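NADH dehydrogenase, putative (PDB 5JWC) probably oxidises NADH and passes the electrons through its bound FAD to ubiquinone, as a type II NADH dehydrogenase of the malaria parasite that the inhibitor RYL-552 binds. Local coordinates at residues C105-Y110 / L304-F308; Q102-T106 / N116-I120; T311-Q315 / V329-P333. All blocks are in the same frame, centred on the assembly; numbering follows the deposited sequence.

Contact 1: residues C105-Y110 / L304-F308; sequences CTDVFY and LIQKF. With FAD (flavin-adenine dinucleotide), chain C.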
loop_
_atom_site.group_PDB
_atom_site.type_symbol
_atom_site.label_atom_id
_atom_site.label_comp_id
_atom_site.label_asym_id
_atom_site.label_seq_id
_atom_site.Cartn_x
_atom_site.Cartn_y
_atom_site.Cartn_z
ATOM N N CYS A 105 -25.861 -2.112 1.239
ATOM C CA CYS A 105 -27.304 -2.196 1.479
ATOM C C CYS A 105 -27.885 -0.832 1.880
ATOM O O CYS A 105 -27.303 -0.117 2.703
ATOM C CB CYS A 105 -27.625 -3.238 2.548
ATOM S SG CYS A 105 -29.414 -3.490 2.802
ATOM N N THR A 106 -29.013 -0.458 1.271
ATOM C CA THR A 106 -29.600 0.861 1.504
ATOM C C THR A 106 -30.958 0.756 2.205
ATOM O O THR A 106 -31.365 1.667 2.915
ATOM C CB THR A 106 -29.793 1.661 0.184
ATOM O OG1 THR A 106 -30.744 0.995 -0.657
ATOM C CG2 THR A 106 -28.490 1.806 -0.560
ATOM N N ASP A 107 -31.658 -0.353 1.996
ATOM C CA ASP A 107 -32.987 -0.544 2.568
ATOM C C ASP A 107 -33.280 -1.992 2.845
ATOM O O ASP A 107 -32.857 -2.882 2.099
ATOM C CB ASP A 107 -34.084 -0.003 1.640
ATOM C CG ASP A 107 -34.099 1.500 1.578
ATOM O OD1 ASP A 107 -34.689 2.118 2.489
ATOM O OD2 ASP A 107 -33.524 2.061 0.621
ATOM N N VAL A 108 -34.019 -2.229 3.919
ATOM C CA VAL A 108 -34.543 -3.552 4.191
ATOM C C VAL A 108 -36.072 -3.507 4.114
ATOM O O VAL A 108 -36.686 -2.558 4.585
ATOM C CB VAL A 108 -34.090 -4.062 5.570
ATOM C CG1 VAL A 108 -34.579 -5.482 5.786
ATOM C CG2 VAL A 108 -32.550 -3.981 5.688
ATOM N N PHE A 109 -36.675 -4.513 3.495
ATOM C CA PHE A 109 -38.137 -4.610 3.408
ATOM C C PHE A 109 -38.559 -5.895 4.065
ATOM O O PHE A 109 -38.665 -6.923 3.410
ATOM C CB PHE A 109 -38.609 -4.548 1.948
ATOM C CG PHE A 109 -38.344 -3.226 1.301
ATOM C CD1 PHE A 109 -39.309 -2.233 1.301
ATOM C CD2 PHE A 109 -37.104 -2.952 0.740
ATOM C CE1 PHE A 109 -39.048 -0.999 0.731
ATOM C CE2 PHE A 109 -36.840 -1.729 0.171
ATOM C CZ PHE A 109 -37.809 -0.746 0.167
ATOM N N TYR A 110 -38.776 -5.845 5.374
ATOM C CA TYR A 110 -38.936 -7.077 6.133
ATOM C C TYR A 110 -40.225 -7.836 5.817
ATOM O O TYR A 110 -40.284 -9.062 5.982
ATOM C CB TYR A 110 -38.846 -6.791 7.635
ATOM C CG TYR A 110 -39.930 -5.905 8.202
ATOM C CD1 TYR A 110 -41.091 -6.446 8.748
ATOM C CD2 TYR A 110 -39.770 -4.528 8.231
ATOM C CE1 TYR A 110 -42.076 -5.624 9.293
ATOM C CE2 TYR A 110 -40.740 -3.701 8.768
ATOM C CZ TYR A 110 -41.889 -4.252 9.297
ATOM O OH TYR A 110 -42.848 -3.416 9.828
ATOM N N LEU A 304 -28.129 3.102 7.067
ATOM C CA LEU A 304 -28.993 1.942 6.859
ATOM C C LEU A 304 -29.822 1.600 8.103
ATOM O O LEU A 304 -31.032 1.329 8.013
ATOM C CB LEU A 304 -28.156 0.725 6.472
ATOM C CG LEU A 304 -28.892 -0.616 6.498
ATOM C CD1 LEU A 304 -30.056 -0.576 5.499
ATOM C CD2 LEU A 304 -27.988 -1.782 6.204
ATOM N N ILE A 305 -29.171 1.622 9.264
ATOM C CA ILE A 305 -29.834 1.269 10.512
ATOM C C ILE A 305 -30.868 2.344 10.877
ATOM O O ILE A 305 -31.981 2.026 11.304
ATOM C CB ILE A 305 -28.805 1.099 11.663
ATOM C CG1 ILE A 305 -27.965 -0.164 11.460
ATOM C CG2 ILE A 305 -29.492 1.035 12.996
ATOM C CD1 ILE A 305 -28.744 -1.472 11.512
ATOM N N GLN A 306 -30.481 3.604 10.700
ATOM C CA GLN A 306 -31.361 4.752 10.921
ATOM C C GLN A 306 -32.634 4.643 10.091
ATOM O O GLN A 306 -33.725 4.934 10.588
ATOM C CB GLN A 306 -30.645 6.056 10.580
ATOM C CG GLN A 306 -29.531 6.443 11.542
ATOM C CD GLN A 306 -28.910 7.780 11.177
ATOM O OE1 GLN A 306 -29.603 8.792 11.109
ATOM N NE2 GLN A 306 -27.594 7.791 10.940
ATOM N N LYS A 307 -32.492 4.234 8.826
ATOM C CA LYS A 307 -33.647 4.091 7.936
ATOM C C LYS A 307 -34.467 2.844 8.231
ATOM O O LYS A 307 -35.693 2.881 8.157
ATOM C CB LYS A 307 -33.229 4.092 6.464
ATOM C CG LYS A 307 -32.793 5.449 5.963
ATOM C CD LYS A 307 -32.856 5.525 4.441
ATOM C CE LYS A 307 -31.705 4.798 3.779
ATOM N NZ LYS A 307 -31.541 5.216 2.353
ATOM N N PHE A 308 -33.799 1.737 8.537
ATOM C CA PHE A 308 -34.488 0.500 8.861
ATOM C C PHE A 308 -35.354 0.672 10.110
ATOM O O PHE A 308 -36.465 0.133 10.202
ATOM C CB PHE A 308 -33.456 -0.607 9.065
ATOM C CG PHE A 308 -34.026 -1.942 9.396
ATOM C CD1 PHE A 308 -35.088 -2.468 8.674
ATOM C CD2 PHE A 308 -33.464 -2.709 10.412
ATOM C CE1 PHE A 308 -35.594 -3.725 8.970
ATOM C CE2 PHE A 308 -33.972 -3.966 10.717
ATOM C CZ PHE A 308 -35.039 -4.473 9.991
HETATM P PA FAD C . -17.332 -3.940 11.792
HETATM O O1A FAD C . -16.908 -2.501 11.728
HETATM O O2A FAD C . -16.247 -4.875 12.197
HETATM O O5B FAD C . -17.962 -4.400 10.384
HETATM C C5B FAD C . -19.034 -3.707 9.785
HETATM C C4B FAD C . -19.071 -4.151 8.332
HETATM O O4B FAD C . -20.273 -3.703 7.739
HETATM C C3B FAD C . -17.916 -3.544 7.530
HETATM O O3B FAD C . -17.426 -4.524 6.640
HETATM C C2B FAD C . -18.590 -2.467 6.709
HETATM O O2B FAD C . -17.915 -2.271 5.488
HETATM C C1B FAD C . -19.953 -3.115 6.498
HETATM N N9A FAD C . -21.039 -2.194 6.155
HETATM C C8A FAD C . -21.233 -0.907 6.599
HETATM N N7A FAD C . -22.378 -0.447 6.034
HETATM C C5A FAD C . -22.906 -1.414 5.252
HETATM C C6A FAD C . -24.049 -1.454 4.468
HETATM N N6A FAD C . -24.895 -0.425 4.459
HETATM N N1A FAD C . -24.342 -2.608 3.776
HETATM C C2A FAD C . -23.503 -3.704 3.863
HETATM N N3A FAD C . -22.364 -3.654 4.644
HETATM C C4A FAD C . -22.072 -2.519 5.320
HETATM N N1 FAD C . -12.580 -4.507 19.972
HETATM C C2 FAD C . -12.037 -5.388 20.867
HETATM O O2 FAD C . -12.749 -6.247 21.372
HETATM N N3 FAD C . -10.692 -5.332 21.192
HETATM C C4 FAD C . -9.862 -4.400 20.627
HETATM O O4 FAD C . -8.661 -4.384 20.932
HETATM C C4X FAD C . -10.398 -3.507 19.707
HETATM N N5 FAD C . -9.606 -2.551 19.112
HETATM C C5X FAD C . -10.167 -1.671 18.194
HETATM C C6 FAD C . -9.370 -0.724 17.576
HETATM C C7 FAD C . -9.903 0.171 16.656
HETATM C C7M FAD C . -8.994 1.195 16.017
HETATM C C8 FAD C . -11.253 0.109 16.336
HETATM C C8M FAD C . -11.851 1.066 15.348
HETATM C C9 FAD C . -12.060 -0.848 16.954
HETATM C C9A FAD C . -11.519 -1.742 17.876
HETATM N N10 FAD C . -12.311 -2.698 18.488
HETATM C C10 FAD C . -11.757 -3.573 19.385
HETATM C "C1'" FAD C . -13.785 -2.776 18.220
HETATM C "C2'" FAD C . -14.197 -3.654 17.067
HETATM O "O2'" FAD C . -13.534 -3.224 15.910
HETATM C "C3'" FAD C . -15.685 -3.445 16.851
HETATM O "O3'" FAD C . -16.402 -3.666 18.044
HETATM C "C4'" FAD C . -16.107 -4.428 15.772
HETATM O "O4'" FAD C . -15.597 -3.924 14.564
HETATM C "C5'" FAD C . -17.615 -4.598 15.680
HETATM O "O5'" FAD C . -17.864 -5.587 14.702
HETATM P P FAD C . -19.045 -5.365 13.629
HETATM O O1P FAD C . -19.168 -6.603 12.770
HETATM O O2P FAD C . -20.278 -5.007 14.411
HETATM O O3P FAD C . -18.597 -4.053 12.787
#

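Contact 2: residues Q102-T106 / N116-I120; sequences QLECT and NCIDI. With FAD (flavin-adenine dinucleotide), chain C.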
loop_
_atom_site.group_PDB
_atom_site.type_symbol
_atom_site.label_atom_id
_atom_site.label_comp_id
_atom_site.label_asym_id
_atom_site.label_seq_id
_atom_site.Cartn_x
_atom_site.Cartn_y
_atom_site.Cartn_z
ATOM N N GLN A 102 -20.050 -7.299 -3.833
ATOM C CA GLN A 102 -19.597 -6.002 -3.359
ATOM C C GLN A 102 -20.678 -4.957 -3.547
ATOM O O GLN A 102 -20.724 -4.256 -4.559
ATOM C CB GLN A 102 -18.318 -5.568 -4.056
ATOM C CG GLN A 102 -17.724 -4.324 -3.424
ATOM C CD GLN A 102 -16.305 -4.068 -3.873
ATOM O OE1 GLN A 102 -15.410 -3.864 -3.049
ATOM N NE2 GLN A 102 -16.087 -4.075 -5.177
ATOM N N LEU A 103 -21.546 -4.855 -2.552
ATOM C CA LEU A 103 -22.669 -3.947 -2.611
ATOM C C LEU A 103 -22.851 -3.298 -1.250
ATOM O O LEU A 103 -22.477 -3.882 -0.230
ATOM C CB LEU A 103 -23.937 -4.699 -3.001
ATOM C CG LEU A 103 -23.994 -5.391 -4.360
ATOM C CD1 LEU A 103 -25.197 -6.315 -4.399
ATOM C CD2 LEU A 103 -24.065 -4.342 -5.465
ATOM N N GLU A 104 -23.440 -2.107 -1.248
ATOM C CA GLU A 104 -23.869 -1.437 -0.032
ATOM C C GLU A 104 -25.391 -1.581 0.114
ATOM O O GLU A 104 -26.137 -1.218 -0.802
ATOM C CB GLU A 104 -23.467 0.036 -0.081
ATOM C CG GLU A 104 -24.033 0.861 1.051
ATOM C CD GLU A 104 -23.881 2.358 0.827
ATOM O OE1 GLU A 104 -22.893 2.787 0.189
ATOM O OE2 GLU A 104 -24.768 3.110 1.293
ATOM N N CYS A 105 -25.861 -2.112 1.239
ATOM C CA CYS A 105 -27.304 -2.196 1.479
ATOM C C CYS A 105 -27.885 -0.832 1.880
ATOM O O CYS A 105 -27.303 -0.117 2.703
ATOM C CB CYS A 105 -27.625 -3.238 2.548
ATOM S SG CYS A 105 -29.414 -3.490 2.802
ATOM N N THR A 106 -29.013 -0.458 1.271
ATOM C CA THR A 106 -29.600 0.861 1.504
ATOM C C THR A 106 -30.958 0.756 2.205
ATOM O O THR A 106 -31.365 1.667 2.915
ATOM C CB THR A 106 -29.793 1.661 0.184
ATOM O OG1 THR A 106 -30.744 0.995 -0.657
ATOM C CG2 THR A 106 -28.490 1.806 -0.560
ATOM N N ASN A 116 -32.809 -3.807 -0.748
ATOM C CA ASN A 116 -32.233 -3.017 -1.825
ATOM C C ASN A 116 -30.782 -2.643 -1.538
ATOM O O ASN A 116 -30.463 -2.152 -0.448
ATOM C CB ASN A 116 -33.028 -1.735 -2.055
ATOM C CG ASN A 116 -34.314 -1.974 -2.816
ATOM O OD1 ASN A 116 -34.486 -3.010 -3.459
ATOM N ND2 ASN A 116 -35.221 -1.008 -2.754
ATOM N N CYS A 117 -29.915 -2.860 -2.524
ATOM C CA CYS A 117 -28.508 -2.472 -2.430
ATOM C C CYS A 117 -28.114 -1.559 -3.585
ATOM O O CYS A 117 -28.831 -1.466 -4.579
ATOM C CB CYS A 117 -27.608 -3.708 -2.437
ATOM S SG CYS A 117 -27.994 -4.925 -1.162
ATOM N N ILE A 118 -26.967 -0.901 -3.467
ATOM C CA ILE A 118 -26.365 -0.221 -4.607
ATOM C C ILE A 118 -24.922 -0.675 -4.805
ATOM O O ILE A 118 -24.260 -1.086 -3.845
ATOM C CB ILE A 118 -26.360 1.312 -4.454
ATOM C CG1 ILE A 118 -25.713 1.713 -3.125
ATOM C CG2 ILE A 118 -27.755 1.853 -4.563
ATOM C CD1 ILE A 118 -25.472 3.192 -2.988
ATOM N N ASP A 119 -24.443 -0.613 -6.047
ATOM C CA ASP A 119 -23.031 -0.852 -6.324
ATOM C C ASP A 119 -22.283 0.467 -6.291
ATOM O O ASP A 119 -22.876 1.507 -6.028
ATOM C CB ASP A 119 -22.824 -1.584 -7.668
ATOM C CG ASP A 119 -23.356 -0.812 -8.894
ATOM O OD1 ASP A 119 -23.533 -1.476 -9.944
ATOM O OD2 ASP A 119 -23.588 0.423 -8.833
ATOM N N ILE A 120 -20.988 0.422 -6.574
ATOM C CA ILE A 120 -20.126 1.593 -6.452
ATOM C C ILE A 120 -20.539 2.678 -7.460
ATOM O O ILE A 120 -20.177 3.841 -7.311
ATOM C CB ILE A 120 -18.629 1.186 -6.632
ATOM C CG1 ILE A 120 -17.677 2.261 -6.105
ATOM C CG2 ILE A 120 -18.328 0.797 -8.081
ATOM C CD1 ILE A 120 -17.753 2.480 -4.604
HETATM P PA FAD C . -17.332 -3.940 11.792
HETATM O O1A FAD C . -16.908 -2.501 11.728
HETATM O O2A FAD C . -16.247 -4.875 12.197
HETATM O O5B FAD C . -17.962 -4.400 10.384
HETATM C C5B FAD C . -19.034 -3.707 9.785
HETATM C C4B FAD C . -19.071 -4.151 8.332
HETATM O O4B FAD C . -20.273 -3.703 7.739
HETATM C C3B FAD C . -17.916 -3.544 7.530
HETATM O O3B FAD C . -17.426 -4.524 6.640
HETATM C C2B FAD C . -18.590 -2.467 6.709
HETATM O O2B FAD C . -17.915 -2.271 5.488
HETATM C C1B FAD C . -19.953 -3.115 6.498
HETATM N N9A FAD C . -21.039 -2.194 6.155
HETATM C C8A FAD C . -21.233 -0.907 6.599
HETATM N N7A FAD C . -22.378 -0.447 6.034
HETATM C C5A FAD C . -22.906 -1.414 5.252
HETATM C C6A FAD C . -24.049 -1.454 4.468
HETATM N N6A FAD C . -24.895 -0.425 4.459
HETATM N N1A FAD C . -24.342 -2.608 3.776
HETATM C C2A FAD C . -23.503 -3.704 3.863
HETATM N N3A FAD C . -22.364 -3.654 4.644
HETATM C C4A FAD C . -22.072 -2.519 5.320
HETATM N N1 FAD C . -12.580 -4.507 19.972
HETATM C C2 FAD C . -12.037 -5.388 20.867
HETATM O O2 FAD C . -12.749 -6.247 21.372
HETATM N N3 FAD C . -10.692 -5.332 21.192
HETATM C C4 FAD C . -9.862 -4.400 20.627
HETATM O O4 FAD C . -8.661 -4.384 20.932
HETATM C C4X FAD C . -10.398 -3.507 19.707
HETATM N N5 FAD C . -9.606 -2.551 19.112
HETATM C C5X FAD C . -10.167 -1.671 18.194
HETATM C C6 FAD C . -9.370 -0.724 17.576
HETATM C C7 FAD C . -9.903 0.171 16.656
HETATM C C7M FAD C . -8.994 1.195 16.017
HETATM C C8 FAD C . -11.253 0.109 16.336
HETATM C C8M FAD C . -11.851 1.066 15.348
HETATM C C9 FAD C . -12.060 -0.848 16.954
HETATM C C9A FAD C . -11.519 -1.742 17.876
HETATM N N10 FAD C . -12.311 -2.698 18.488
HETATM C C10 FAD C . -11.757 -3.573 19.385
HETATM C "C1'" FAD C . -13.785 -2.776 18.220
HETATM C "C2'" FAD C . -14.197 -3.654 17.067
HETATM O "O2'" FAD C . -13.534 -3.224 15.910
HETATM C "C3'" FAD C . -15.685 -3.445 16.851
HETATM O "O3'" FAD C . -16.402 -3.666 18.044
HETATM C "C4'" FAD C . -16.107 -4.428 15.772
HETATM O "O4'" FAD C . -15.597 -3.924 14.564
HETATM C "C5'" FAD C . -17.615 -4.598 15.680
HETATM O "O5'" FAD C . -17.864 -5.587 14.702
HETATM P P FAD C . -19.045 -5.365 13.629
HETATM O O1P FAD C . -19.168 -6.603 12.770
HETATM O O2P FAD C . -20.278 -5.007 14.411
HETATM O O3P FAD C . -18.597 -4.053 12.787
HETATM O O HOH W 1 -19.790 -2.206 -6.064
#

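Contact 3: residues T311-Q315 / V329-P333; sequences TIPVQ and VIGIP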
loop_
_atom_site.group_PDB
_atom_site.type_symbol
_atom_site.label_atom_id
_atom_site.label_comp_id
_atom_site.label_asym_id
_atom_site.label_seq_id
_atom_site.Cartn_x
_atom_site.Cartn_y
_atom_site.Cartn_z
ATOM N N THR A 311 -38.946 2.021 9.830
ATOM C CA THR A 311 -39.890 1.165 9.134
ATOM C C THR A 311 -40.429 0.082 10.058
ATOM O O THR A 311 -41.270 -0.722 9.661
ATOM C CB THR A 311 -39.249 0.492 7.891
ATOM O OG1 THR A 311 -38.435 -0.614 8.304
ATOM C CG2 THR A 311 -38.405 1.484 7.105
ATOM N N ILE A 312 -39.919 0.044 11.286
ATOM C CA ILE A 312 -40.416 -0.886 12.297
ATOM C C ILE A 312 -41.198 -0.092 13.335
ATOM O O ILE A 312 -40.615 0.696 14.090
ATOM C CB ILE A 312 -39.274 -1.668 12.975
ATOM C CG1 ILE A 312 -38.325 -2.253 11.926
ATOM C CG2 ILE A 312 -39.820 -2.770 13.844
ATOM C CD1 ILE A 312 -37.101 -2.892 12.534
ATOM N N PRO A 313 -42.530 -0.272 13.353
ATOM C CA PRO A 313 -43.385 0.566 14.205
ATOM C C PRO A 313 -42.953 0.563 15.669
ATOM O O PRO A 313 -42.645 1.632 16.200
ATOM C CB PRO A 313 -44.785 -0.046 14.019
ATOM C CG PRO A 313 -44.550 -1.415 13.436
ATOM C CD PRO A 313 -43.299 -1.294 12.622
ATOM N N VAL A 314 -42.880 -0.607 16.292
ATOM C CA VAL A 314 -42.411 -0.700 17.675
ATOM C C VAL A 314 -41.012 -0.077 17.912
ATOM O O VAL A 314 -40.733 0.392 19.013
ATOM C CB VAL A 314 -42.422 -2.166 18.164
ATOM C CG1 VAL A 314 -41.151 -2.893 17.763
ATOM C CG2 VAL A 314 -42.622 -2.223 19.670
ATOM N N GLN A 315 -40.139 -0.051 16.903
ATOM C CA GLN A 315 -38.796 0.515 17.091
ATOM C C GLN A 315 -38.626 1.908 16.467
ATOM O O GLN A 315 -37.517 2.456 16.460
ATOM C CB GLN A 315 -37.720 -0.425 16.505
ATOM C CG GLN A 315 -37.676 -1.825 17.103
ATOM C CD GLN A 315 -36.255 -2.367 17.186
ATOM O OE1 GLN A 315 -35.308 -1.617 17.429
ATOM N NE2 GLN A 315 -36.103 -3.675 16.995
ATOM N N VAL A 329 -34.101 -9.459 15.651
ATOM C CA VAL A 329 -34.592 -8.094 15.631
ATOM C C VAL A 329 -36.047 -8.047 16.102
ATOM O O VAL A 329 -36.863 -8.852 15.666
ATOM C CB VAL A 329 -34.484 -7.483 14.232
ATOM C CG1 VAL A 329 -35.168 -6.111 14.191
ATOM C CG2 VAL A 329 -32.997 -7.374 13.812
ATOM N N ILE A 330 -36.352 -7.121 17.005
ATOM C CA ILE A 330 -37.672 -7.040 17.639
ATOM C C ILE A 330 -38.660 -6.267 16.752
ATOM O O ILE A 330 -38.323 -5.217 16.211
ATOM C CB ILE A 330 -37.567 -6.361 19.032
ATOM C CG1 ILE A 330 -36.741 -7.227 19.998
ATOM C CG2 ILE A 330 -38.954 -6.062 19.615
ATOM C CD1 ILE A 330 -36.400 -6.539 21.332
ATOM N N GLY A 331 -39.873 -6.796 16.594
ATOM C CA GLY A 331 -40.882 -6.144 15.775
ATOM C C GLY A 331 -40.945 -6.694 14.357
ATOM O O GLY A 331 -41.450 -6.030 13.449
ATOM N N ILE A 332 -40.413 -7.899 14.166
ATOM C CA ILE A 332 -40.444 -8.573 12.873
ATOM C C ILE A 332 -41.241 -9.863 13.010
ATOM O O ILE A 332 -40.734 -10.858 13.541
ATOM C CB ILE A 332 -39.024 -8.920 12.320
ATOM C CG1 ILE A 332 -38.033 -7.751 12.475
ATOM C CG2 ILE A 332 -39.124 -9.389 10.871
ATOM C CD1 ILE A 332 -38.369 -6.492 11.656
ATOM N N PRO A 333 -42.491 -9.858 12.514
ATOM C CA PRO A 333 -43.425 -10.978 12.688
ATOM C C PRO A 333 -42.814 -12.325 12.314
ATOM O O PRO A 333 -43.060 -13.333 12.994
ATOM C CB PRO A 333 -44.576 -10.623 11.739
ATOM C CG PRO A 333 -44.536 -9.121 11.652
ATOM C CD PRO A 333 -43.070 -8.767 11.706
#

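Contact 1: residues C105-Y110 / L304-F308
Thr-106 and Leu-304 bring strand 99-109 and helix 303-309 together, their CA atoms 5.5 Å apart. The short axes of 105-109 and 304-308 pass 7.8 Å from each other and run nearly parallel, at 25°. This is a helix-on-sheet layer in the FAD-binding domain of the pyridine nucleotide-disulphide oxidoreductase family, modified by a classic beta bulge in which Thr-106 and Asp-107 both face Asn-116. No hydrogen bond crosses between strand and helix; apolar side chains and the Thr-106 carbonyl make the contact.

At the cofactor end, Cys-105 reads the adenine edge with its backbone: its N donates to FAD N1A and its O accepts from FAD N6A, both at 3.0 Å. Leu-304 packs against Cys-105 and the amino group of the adenine. Its CG lies anti to the backbone N (chi1 168°), which carries CD2 to the place where Cys-105 and that amino group meet, while CD1 lies further along the strand, 3.7 Å from Thr-106 O.

Further along, Val-108 crosses the ring of Phe-308, with CG2 above one face near the rim and Val-108 CB 3.6 Å from Phe-308 CD1. Ile-337 of strand 337-339 touches both side chains. Tyr-110 CD2 touches Phe-308 CE1, and the tyrosine hydroxyl bonds to Thr-311 O. On the outer flank the Lys-307 chain, bent at chi3, comes across Asp-107 at a slant. Their opposite charges are beyond a salt bridge, Lys-307 NZ to Asp-107 OD2 being 4.1 Å, and any attraction is probably weak, whereas Lys-307 CE comes to 3.3 Å from Thr-106 O.

Contact 2: residues Q102-T106 / N116-I120
Glu-104 and Ile-118 exchange two backbone hydrogen bonds, Glu-104 N to Ile-118 O at 2.9 Å and Ile-118 N to Glu-104 O at 2.8 Å, as the hydrogen-bonded pair of an antiparallel beta hairpin. Two residues on, Thr-106 N donates almost straight (174°) to Asn-116 O at 2.8 Å. Cys-105 and Cys-117 between them form a non-hydrogen-bonded pair, which turns the N and O of Cys-105 outward, where they can serve the adenine of FAD. At the other end a water links the two segments, donating a hydrogen bond to Gln-102 O and accepting one from Ile-120 N.

The faces of the ribbon differ in character. On one, Cys-117 SG lies 3.9 Å from Cys-105 CA, and the two sulfurs stay apart, with no disulphide. Leu-103 joins them: its CB meets Cys-117 CB, and its CD2 reaches past Ile-118 O to Asp-119 CB at 3.7 Å. On the Glu-104 side, Glu-104 and Ile-118 run in step beside each other, Glu-104 OE1 next to Ile-118 CD1. The chi1 of Ile-118 (53°) sets CG1 between its backbone N and carbonyl carbon, bringing it to 3.8 Å from Thr-106 CG2, whose side chain it crosses at about a right angle. Glu-104 CG lies beside the adenine amino group.

Beyond the pair, Asp-119 OD2 accepts from the amides of Glu-121 and Asn-123, and OD1 bonds Asn-179 of the second subunit, whose Leu-177 also packs on Leu-103. Within the chain, strand 114-118 lies between strand 99-109 and the outermost strand 124-128, whose Val-125 and Leu-127 touch Leu-103.

Contact 3: residues T311-Q315 / V329-P333
Gln-315 reaches across to Ile-330 with its amide nearly coplanar with the N-H...O bond it makes, NE2 pointing at the oxygen. NE2 donates along a nearly straight line to Ile-330 O at 2.8 Å, arriving in the carbonyl plane on a lone pair (124° at the oxygen). A bend in the chain at chi2, -145°, swings the amide over to this oxygen. The rest of the group is fixed by partners beyond the two segments: NE2 also meets Lys-322 O, and OE1 accepts from Asn-318 ND2, so both ends of the amide are bonded and its rotation is defined. The flank of the same nitrogen rests 3.8 Å from Val-329 CG1.

Ile-312 approaches beside it with a division of labour between its branches. The extended one ends in CD1, which meets Ile-332 CD1 at 3.9 Å, the two side chains crossing at about a right angle, and Val-329 CG1 at 4.1 Å. The short branch, CG2, sits 3.7 Å from Gly-331 O, close to Ile-330 O too.

Both segments are irregular and flank strand 321-323 in the chain, so the contact closes a loop excursion between helix 303-309 and strand 337-339. A beta turn from Ile-312 to Gln-315, with Pro-313 at its second position and a weak bond from Gln-315 N to Ile-312 O, presents all three gripping side chains on one side. The third, Val-314, lays CG1 over the backbone of Gly-331, 3.8 Å from its CA, and near Ile-330 CG2. At the positive phi of Gly-331, 96°, a beta carbon would strike the preceding carbonyl oxygen, and Val-314 CG1 and Ile-312 CG2 crowd the side of its CA where a side chain would stand.

From the N terminus, strand 99-109 opens contacts 1 and 2 together, since they share Cys-105 and Thr-106. Contact 2 closes first, after nine intervening residues, so its hairpin loop shuts inside the long span of contact 1. Contact 1 closes only at 304-308, after 193 residues that include the whole five-stranded parallel sheet; it returns the chain to the FAD-binding sheet. Contact 3 lies outside both, in series, shutting a short loop beyond helix 303-309 just before strand 337-339. Tyr-110 links contacts 1 and 3, lying against Pro-313, Ile-332 and Pro-333, whereas contacts 2 and 3 do not touch. Hairpin, covering helix and following loop are thus joined stepwise within the FAD-binding part of the fold.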